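Local coordinates for maleate cis-trans isomerase (Pseudomonas putida, PDB 4FQ5), which probably catalyses the cis-trans isomerisation of the central double bond of maleate to give fumarate, at residues A[39-44]-A[243-248]; A[155-160]-A[202-207]; A[216-221]-A[227-232]. The protein carries 1 engineered substitution. All coordinates share one frame; numbering follows the deposited sequence.

Contact 1 (A[39-44]-A[243-248])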
loop_
_atom_site.group_PDB
_atom_site.type_symbol
_atom_site.label_atom_id
_atom_site.label_comp_id
_atom_site.label_asym_id
_atom_site.label_seq_id
_atom_site.Cartn_x
_atom_site.Cartn_y
_atom_site.Cartn_z
ATOM N N ILE A 39 -4.899 -17.801 -13.267
ATOM C CA ILE A 39 -4.767 -16.368 -12.973
ATOM C C ILE A 39 -4.888 -16.087 -11.473
ATOM O O ILE A 39 -4.448 -15.042 -10.985
ATOM C CB ILE A 39 -5.805 -15.507 -13.737
ATOM C CG1 ILE A 39 -7.235 -16.008 -13.497
ATOM C CG2 ILE A 39 -5.484 -15.455 -15.227
ATOM C CD1 ILE A 39 -8.292 -14.933 -13.666
ATOM N N THR A 40 -5.464 -17.035 -10.742
ATOM C CA THR A 40 -5.813 -16.815 -9.338
ATOM C C THR A 40 -4.620 -16.937 -8.393
ATOM O O THR A 40 -4.526 -16.184 -7.424
ATOM C CB THR A 40 -6.985 -17.725 -8.916
ATOM O OG1 THR A 40 -8.112 -17.439 -9.746
ATOM C CG2 THR A 40 -7.378 -17.521 -7.451
ATOM N N MET A 41 -3.704 -17.866 -8.669
ATOM C CA MET A 41 -2.501 -17.987 -7.850
ATOM C C MET A 41 -1.702 -16.684 -7.857
ATOM O O MET A 41 -1.258 -16.217 -6.804
ATOM C CB MET A 41 -1.616 -19.155 -8.295
ATOM C CG MET A 41 -0.495 -19.478 -7.312
ATOM S SD MET A 41 -0.966 -20.592 -5.967
ATOM C CE MET A 41 -2.494 -19.877 -5.389
ATOM N N GLU A 42 -1.545 -16.105 -9.046
ATOM C CA GLU A 42 -0.873 -14.823 -9.217
ATOM C C GLU A 42 -1.681 -13.622 -8.699
ATOM O O GLU A 42 -1.197 -12.492 -8.720
ATOM C CB GLU A 42 -0.480 -14.626 -10.680
ATOM C CG GLU A 42 0.690 -15.520 -11.094
ATOM C CD GLU A 42 0.764 -15.754 -12.590
ATOM O OE1 GLU A 42 -0.290 -15.908 -13.251
ATOM O OE2 GLU A 42 1.889 -15.784 -13.113
ATOM N N THR A 43 -2.899 -13.879 -8.232
ATOM C CA THR A 43 -3.742 -12.843 -7.638
ATOM C C THR A 43 -3.739 -12.961 -6.119
ATOM O O THR A 43 -3.476 -11.986 -5.419
ATOM C CB THR A 43 -5.179 -12.908 -8.202
ATOM O OG1 THR A 43 -5.116 -12.741 -9.622
ATOM C CG2 THR A 43 -6.072 -11.792 -7.613
ATOM N N GLU A 44 -3.994 -14.163 -5.613
ATOM C CA GLU A 44 -4.179 -14.357 -4.178
ATOM C C GLU A 44 -2.886 -14.398 -3.375
ATOM O O GLU A 44 -2.840 -13.876 -2.261
ATOM C CB GLU A 44 -5.057 -15.576 -3.899
ATOM C CG GLU A 44 -6.451 -15.415 -4.489
ATOM C CD GLU A 44 -7.436 -16.470 -4.022
ATOM O OE1 GLU A 44 -7.011 -17.494 -3.450
ATOM O OE2 GLU A 44 -8.647 -16.276 -4.229
ATOM N N SER A 243 -7.413 -22.524 2.252
ATOM C CA SER A 243 -7.490 -22.798 0.831
ATOM C C SER A 243 -6.113 -23.252 0.393
ATOM O O SER A 243 -5.134 -23.029 1.112
ATOM C CB SER A 243 -7.894 -21.541 0.064
ATOM O OG SER A 243 -6.888 -20.549 0.161
ATOM N N ALA A 244 -6.030 -23.887 -0.777
ATOM C CA ALA A 244 -4.734 -24.289 -1.327
ATOM C C ALA A 244 -3.795 -23.080 -1.423
ATOM O O ALA A 244 -2.615 -23.184 -1.105
ATOM C CB ALA A 244 -4.906 -24.945 -2.688
ATOM N N ALA A 245 -4.338 -21.934 -1.837
ATOM C CA ALA A 245 -3.566 -20.688 -1.948
ATOM C C ALA A 245 -3.052 -20.230 -0.591
ATOM O O ALA A 245 -1.877 -19.873 -0.454
ATOM C CB ALA A 245 -4.411 -19.593 -2.586
ATOM N N VAL A 246 -3.938 -20.239 0.410
ATOM C CA VAL A 246 -3.573 -19.842 1.777
ATOM C C VAL A 246 -2.522 -20.779 2.382
ATOM O O VAL A 246 -1.543 -20.320 2.979
ATOM C CB VAL A 246 -4.819 -19.699 2.687
ATOM C CG1 VAL A 246 -4.469 -19.882 4.161
ATOM C CG2 VAL A 246 -5.472 -18.345 2.462
ATOM N N ALA A 247 -2.723 -22.085 2.214
ATOM C CA ALA A 247 -1.783 -23.090 2.727
ATOM C C ALA A 247 -0.390 -22.927 2.113
ATOM O O ALA A 247 0.619 -23.032 2.818
ATOM C CB ALA A 247 -2.317 -24.496 2.477
ATOM N N THR A 248 -0.356 -22.658 0.807
ATOM C CA THR A 248 0.891 -22.437 0.063
ATOM C C THR A 248 1.666 -21.235 0.611
ATOM O O THR A 248 2.883 -21.312 0.798
ATOM C CB THR A 248 0.618 -22.242 -1.448
ATOM O OG1 THR A 248 -0.001 -23.417 -1.983
ATOM C CG2 THR A 248 1.906 -21.972 -2.226
HETATM O O HOH W 1 -7.689 -18.374 -0.998
#
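Met-41 has its CG anti to the backbone N (chi1 -169°), and bends at chi2 (86°) and chi3 then bring the end of the chain to Ala-245, so that the terminal methyl, not the sulfur, does the touching. Its CE meets Ala-245 CB at 3.4 Å, tighter than the usual contact of two carbons, and lies 3.7 Å from Ala-245 CA. The methyl of Ala-245 is shared, because Glu-44 meets it too. Extended beyond CG, that side chain brings OE1 to 3.5 Å from Ala-245 CB. No hydrogen bond spans the segments directly; a water does so instead, donating to Glu-44 OE1 over 2.7 Å and lying 2.6 Å from Ser-243 OG. Ser-243 is the N-cap of the helix that follows, and the same hydroxyl accepts from Val-246 N at 3.0 Å in a fairly straight bond (161°). Glu-44 OE1 is thus linked by one water to the capping hydroxyl, while OE2 accepts from the backbone N of Ser-226 and Leu-227. In the fold, the buried contact pairs the N-terminal turns of helices 41-52 and 244-255. Met-41 also rests on Gln-32 and Val-34 of strand 27-35 and on Val-222 of the substrate pocket, while helix 138-149 covers Ala-247 and Thr-248 of the other helix.

Contact 2 (A[155-160]-A[202-207]). With MAE (maleic acid), chain C.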
loop_
_atom_site.group_PDB
_atom_site.type_symbol
_atom_site.label_atom_id
_atom_site.label_comp_id
_atom_site.label_asym_id
_atom_site.label_seq_id
_atom_site.Cartn_x
_atom_site.Cartn_y
_atom_site.Cartn_z
ATOM N N ALA A 155 -13.761 -30.695 5.839
ATOM C CA ALA A 155 -14.716 -30.598 4.744
ATOM C C ALA A 155 -14.016 -29.889 3.595
ATOM O O ALA A 155 -13.142 -29.059 3.826
ATOM C CB ALA A 155 -15.968 -29.853 5.171
ATOM N N VAL A 156 -14.379 -30.229 2.360
ATOM C CA VAL A 156 -13.613 -29.795 1.185
ATOM C C VAL A 156 -14.512 -29.359 0.036
ATOM O O VAL A 156 -15.396 -30.102 -0.380
ATOM C CB VAL A 156 -12.691 -30.935 0.655
ATOM C CG1 VAL A 156 -11.867 -30.460 -0.537
ATOM C CG2 VAL A 156 -11.773 -31.449 1.748
ATOM N N VAL A 157 -14.268 -28.165 -0.492
ATOM C CA VAL A 157 -14.915 -27.735 -1.729
ATOM C C VAL A 157 -13.876 -27.739 -2.851
ATOM O O VAL A 157 -12.748 -27.286 -2.654
ATOM C CB VAL A 157 -15.530 -26.321 -1.597
ATOM C CG1 VAL A 157 -16.331 -25.968 -2.844
ATOM C CG2 VAL A 157 -16.394 -26.217 -0.339
ATOM N N THR A 158 -14.254 -28.261 -4.016
ATOM C CA THR A 158 -13.390 -28.224 -5.200
ATOM C C THR A 158 -14.194 -27.766 -6.421
ATOM O O THR A 158 -15.425 -27.831 -6.406
ATOM C CB THR A 158 -12.767 -29.605 -5.522
ATOM O OG1 THR A 158 -13.634 -30.326 -6.409
ATOM C CG2 THR A 158 -12.513 -30.434 -4.268
ATOM N N PRO A 159 -13.508 -27.301 -7.484
ATOM C CA PRO A 159 -14.197 -26.995 -8.730
ATOM C C PRO A 159 -14.129 -28.127 -9.760
ATOM O O PRO A 159 -14.726 -28.014 -10.834
ATOM C CB PRO A 159 -13.418 -25.794 -9.251
ATOM C CG PRO A 159 -12.016 -26.071 -8.817
ATOM C CD PRO A 159 -12.110 -26.829 -7.513
ATOM N N TYR A 160 -13.422 -29.202 -9.424
ATOM C CA TYR A 160 -13.102 -30.260 -10.378
ATOM C C TYR A 160 -14.295 -31.129 -10.748
ATOM O O TYR A 160 -15.298 -31.181 -10.031
ATOM C CB TYR A 160 -12.026 -31.206 -9.828
ATOM C CG TYR A 160 -10.872 -30.570 -9.091
ATOM C CD1 TYR A 160 -10.079 -29.585 -9.684
ATOM C CD2 TYR A 160 -10.547 -30.993 -7.809
ATOM C CE1 TYR A 160 -9.008 -29.026 -8.999
ATOM C CE2 TYR A 160 -9.494 -30.433 -7.115
ATOM C CZ TYR A 160 -8.724 -29.459 -7.717
ATOM O OH TYR A 160 -7.677 -28.922 -7.006
ATOM N N PRO A 202 -19.935 -19.079 0.442
ATOM C CA PRO A 202 -20.570 -19.193 1.754
ATOM C C PRO A 202 -21.865 -20.027 1.746
ATOM O O PRO A 202 -22.100 -20.787 2.679
ATOM C CB PRO A 202 -20.855 -17.736 2.129
ATOM C CG PRO A 202 -19.773 -16.972 1.442
ATOM C CD PRO A 202 -19.626 -17.671 0.116
ATOM N N GLY A 203 -22.675 -19.899 0.700
ATOM C CA GLY A 203 -23.927 -20.649 0.592
ATOM C C GLY A 203 -23.705 -22.126 0.310
ATOM O O GLY A 203 -24.453 -22.975 0.793
ATOM N N ILE A 204 -22.680 -22.430 -0.485
ATOM C CA ILE A 204 -22.275 -23.815 -0.739
ATOM C C ILE A 204 -21.844 -24.476 0.568
ATOM O O ILE A 204 -22.303 -25.572 0.907
ATOM C CB ILE A 204 -21.161 -23.886 -1.814
ATOM C CG1 ILE A 204 -21.753 -23.592 -3.195
ATOM C CG2 ILE A 204 -20.468 -25.244 -1.797
ATOM C CD1 ILE A 204 -20.747 -23.184 -4.255
ATOM N N ILE A 205 -20.985 -23.790 1.317
ATOM C CA ILE A 205 -20.485 -24.307 2.590
ATOM C C ILE A 205 -21.604 -24.434 3.639
ATOM O O ILE A 205 -21.616 -25.386 4.430
ATOM C CB ILE A 205 -19.274 -23.481 3.090
ATOM C CG1 ILE A 205 -18.057 -23.782 2.200
ATOM C CG2 ILE A 205 -18.957 -23.783 4.550
ATOM C CD1 ILE A 205 -16.874 -22.862 2.398
ATOM N N ALA A 206 -22.548 -23.492 3.618
ATOM C CA ALA A 206 -23.730 -23.543 4.486
ATOM C C ALA A 206 -24.582 -24.795 4.242
ATOM O O ALA A 206 -25.187 -25.326 5.170
ATOM C CB ALA A 206 -24.576 -22.289 4.304
ATOM N N SER A 207 -24.623 -25.258 2.993
ATOM C CA SER A 207 -25.390 -26.450 2.633
ATOM C C SER A 207 -24.558 -27.738 2.719
ATOM O O SER A 207 -24.913 -28.761 2.131
ATOM C CB SER A 207 -26.019 -26.282 1.249
ATOM O OG SER A 207 -25.029 -26.050 0.266
HETATM C C1 MAE C . -5.578 -24.831 -11.065
HETATM O O1 MAE C . -5.400 -23.896 -11.861
HETATM O O2 MAE C . -6.426 -24.812 -10.160
HETATM C C2 MAE C . -4.752 -26.036 -11.232
HETATM C C3 MAE C . -4.600 -26.975 -10.316
HETATM C C4 MAE C . -5.212 -26.957 -8.969
HETATM O O3 MAE C . -6.069 -27.797 -8.712
HETATM O O4 MAE C . -4.849 -26.152 -8.105
#
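Val-157 and Ile-205 make the tighter half of this strand-on-helix contact: Val-157 CG2 lies 3.9 Å from Ile-205 CG1, the side chains meeting at a slant. The other valine branch, CG1, held anti to the backbone N (chi1 -173°), reaches only to 4.3 Å from Ile-204 CG2. Both branches of one valine are therefore spent on successive helix residues, but closely only on the buried Ile-205, which also packs against helix 230-237. Ile-204 is partly exposed, and nearby Gly-203, Ala-206 and Ser-207 are open to solvent: this is the loose side. Beyond the strand the chain passes from this apolar packing to the substrate pocket. An ST turn, in which Thr-158 OG1 accepts from Tyr-160 N, shapes the exit, and Pro-159 CD covers one face of the Tyr-160 ring, 4.0 Å above its centre. Tyr-160 OH donates to maleate O3 over 2.6 Å, with O3 at the ring edge near its plane. A phenylalanine in its place would probably leave that carboxylate oxygen without this donor. With Asn-38 ND2, Asn-190 ND2, Val-222 N and Gln-223 N also hydrogen-bonded to the ligand, the phenol is one of several donors likely to offset the carboxylates' charge.

Contact 3 (A[216-221]-A[227-232]); sequences IVISAA and LNAITM. Engineered in segment 216-221: Ala-221 (natural residue Cys). With MAE (maleic acid), chain C.
Ile-218 reaches the opposite segment with two different branches, one for each partner. Its CD1 sits 4.1 Å from Ala-229 CB, and its CG2 lies 4.1 Å from Ile-230 CG1. The division of labour follows from the torsions: CG1 stands anti to the backbone N (chi1 -169°), carrying CD1 out to the alanine, and this puts CG2 between the backbone N and the carbonyl carbon, where it meets the CG1 branch of Ile-230. These are ordinary van der Waals distances, and the joint is wholly apolar. Ile-230 lies on helix 230-237, and its backbone N bonds to Leu-227 O over 3.3 Å.

One shell out, the packing spreads into the sheet and its cover. Ile-218 also touches Val-241 of the neighbouring strand 241-243 and Leu-201 and Ile-205 of helix 201-206, while Thr-231 OG1 is hydrogen-bonded to Ser-270 O of a neighbouring subunit. The contact thus closes the first half of a beta-alpha-beta unit, strand 215-217 to helix 230-237, with strand 241-243 completing it.

Beyond Ile-218 in the chain, the segment runs on to the pocket. Ser-219 OG donates to Ala-221 O over 2.6 Å, tilted 25° from the carbonyl plane, which ties the loop back on itself across two residues. Ala-221 is an engineered residue; the natural one is a cysteine, predicted to be the proton donor. Ala-221 CB lies 3.8 Å from maleate O3 and 3.9 Å from maleate O2, atoms of the two different carboxylates. A thiol on this carbon would probably stand close to both carboxylates, as the predicted role of proton donor would require; the engineered alanine carries no such group.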
loop_
_atom_site.group_PDB
_atom_site.type_symbol
_atom_site.label_atom_id
_atom_site.label_comp_id
_atom_site.label_asym_id
_atom_site.label_seq_id
_atom_site.Cartn_x
_atom_site.Cartn_y
_atom_site.Cartn_z
ATOM N N ILE A 216 -12.279 -26.260 7.371
ATOM C CA ILE A 216 -12.963 -26.234 6.088
ATOM C C ILE A 216 -11.962 -25.811 5.022
ATOM O O ILE A 216 -11.283 -24.781 5.160
ATOM C CB ILE A 216 -14.174 -25.273 6.106
ATOM C CG1 ILE A 216 -15.231 -25.756 7.109
ATOM C CG2 ILE A 216 -14.792 -25.137 4.720
ATOM C CD1 ILE A 216 -16.190 -24.674 7.581
ATOM N N VAL A 217 -11.855 -26.629 3.978
ATOM C CA VAL A 217 -11.050 -26.291 2.817
ATOM C C VAL A 217 -11.999 -25.664 1.812
ATOM O O VAL A 217 -12.738 -26.370 1.114
ATOM C CB VAL A 217 -10.335 -27.527 2.220
ATOM C CG1 VAL A 217 -9.546 -27.147 0.975
ATOM C CG2 VAL A 217 -9.412 -28.158 3.254
ATOM N N ILE A 218 -11.988 -24.332 1.767
ATOM C CA ILE A 218 -12.904 -23.558 0.930
ATOM C C ILE A 218 -12.595 -23.717 -0.564
ATOM O O ILE A 218 -13.480 -23.558 -1.402
ATOM C CB ILE A 218 -12.929 -22.059 1.348
ATOM C CG1 ILE A 218 -14.070 -21.308 0.655
ATOM C CG2 ILE A 218 -11.580 -21.384 1.094
ATOM C CD1 ILE A 218 -14.461 -20.004 1.330
ATOM N N SER A 219 -11.335 -24.011 -0.882
ATOM C CA SER A 219 -10.937 -24.370 -2.241
ATOM C C SER A 219 -9.700 -25.248 -2.192
ATOM O O SER A 219 -8.658 -24.834 -1.664
ATOM C CB SER A 219 -10.658 -23.132 -3.102
ATOM O OG SER A 219 -10.342 -23.524 -4.434
ATOM N N ALA A 220 -9.825 -26.464 -2.721
ATOM C CA ALA A 220 -8.676 -27.354 -2.893
ATOM C C ALA A 220 -7.896 -26.932 -4.128
ATOM O O ALA A 220 -6.719 -27.252 -4.269
ATOM C CB ALA A 220 -9.131 -28.802 -3.023
ATOM N N ALA A 221 -8.565 -26.213 -5.020
ATOM C CA ALA A 221 -7.951 -25.725 -6.242
ATOM C C ALA A 221 -7.401 -24.326 -6.060
ATOM O O ALA A 221 -7.863 -23.546 -5.222
ATOM C CB ALA A 221 -8.947 -25.739 -7.384
ATOM N N LEU A 227 -10.248 -16.223 -1.606
ATOM C CA LEU A 227 -9.677 -15.345 -0.585
ATOM C C LEU A 227 -10.687 -14.356 0.015
ATOM O O LEU A 227 -10.748 -14.195 1.230
ATOM C CB LEU A 227 -8.441 -14.612 -1.118
ATOM C CG LEU A 227 -7.704 -13.675 -0.151
ATOM C CD1 LEU A 227 -7.318 -14.405 1.123
ATOM C CD2 LEU A 227 -6.478 -13.076 -0.828
ATOM N N ASN A 228 -11.484 -13.723 -0.837
ATOM C CA ASN A 228 -12.437 -12.707 -0.395
ATOM C C ASN A 228 -13.666 -13.240 0.362
ATOM O O ASN A 228 -14.496 -12.451 0.831
ATOM C CB ASN A 228 -12.861 -11.836 -1.582
ATOM C CG ASN A 228 -11.734 -10.945 -2.080
ATOM O OD1 ASN A 228 -10.881 -10.516 -1.304
ATOM N ND2 ASN A 228 -11.736 -10.645 -3.372
ATOM N N ALA A 229 -13.771 -14.564 0.490
ATOM C CA ALA A 229 -14.868 -15.188 1.230
ATOM C C ALA A 229 -14.406 -15.875 2.511
ATOM O O ALA A 229 -15.229 -16.313 3.314
ATOM C CB ALA A 229 -15.630 -16.173 0.341
ATOM N N ILE A 230 -13.093 -15.950 2.708
ATOM C CA ILE A 230 -12.516 -16.711 3.820
ATOM C C ILE A 230 -12.966 -16.237 5.207
ATOM O O ILE A 230 -13.388 -17.053 6.041
ATOM C CB ILE A 230 -10.970 -16.759 3.740
ATOM C CG1 ILE A 230 -10.540 -17.668 2.575
ATOM C CG2 ILE A 230 -10.372 -17.223 5.064
ATOM C CD1 ILE A 230 -9.044 -17.752 2.352
ATOM N N THR A 231 -12.871 -14.932 5.455
ATOM C CA THR A 231 -13.192 -14.393 6.782
ATOM C C THR A 231 -14.687 -14.494 7.076
ATOM O O THR A 231 -15.070 -14.811 8.198
ATOM C CB THR A 231 -12.700 -12.941 6.975
ATOM O OG1 THR A 231 -13.257 -12.103 5.952
ATOM C CG2 THR A 231 -11.189 -12.878 6.903
ATOM N N MET A 232 -15.511 -14.234 6.058
ATOM C CA MET A 232 -16.966 -14.403 6.137
ATOM C C MET A 232 -17.337 -15.823 6.554
ATOM O O MET A 232 -18.122 -16.017 7.481
ATOM C CB MET A 232 -17.616 -14.096 4.786
ATOM C CG MET A 232 -17.855 -12.626 4.508
ATOM S SD MET A 232 -18.254 -12.363 2.772
ATOM C CE MET A 232 -18.801 -10.653 2.781
HETATM C C1 MAE C . -5.578 -24.831 -11.065
HETATM O O1 MAE C . -5.400 -23.896 -11.861
HETATM O O2 MAE C . -6.426 -24.812 -10.160
HETATM C C2 MAE C . -4.752 -26.036 -11.232
HETATM C C3 MAE C . -4.600 -26.975 -10.316
HETATM C C4 MAE C . -5.212 -26.957 -8.969
HETATM O O3 MAE C . -6.069 -27.797 -8.712
HETATM O O4 MAE C . -4.849 -26.152 -8.105
#

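In the fold
Following the chain from the N terminus, segment 39-44 comes first, after strand 27-35 of one parallel sheet, and waits 199 residues for its mate. Before that loop closes, the chain completes the first sheet and builds the second. Contact 2 then closes a loop of about forty residues, laying helix 201-206 on strand 153-158, and contact 3 a much shorter one, in series, setting helix 230-237 against the neighbouring strand 215-217. Both fall within the long loop that contact 1 finally shuts at 243-248. Contacts 2 and 3, with centres 9 Å apart, share a sheet and the maleate; contact 1 joins that half to the other, meeting contact 3 through Ala-244 N and Ser-219 O.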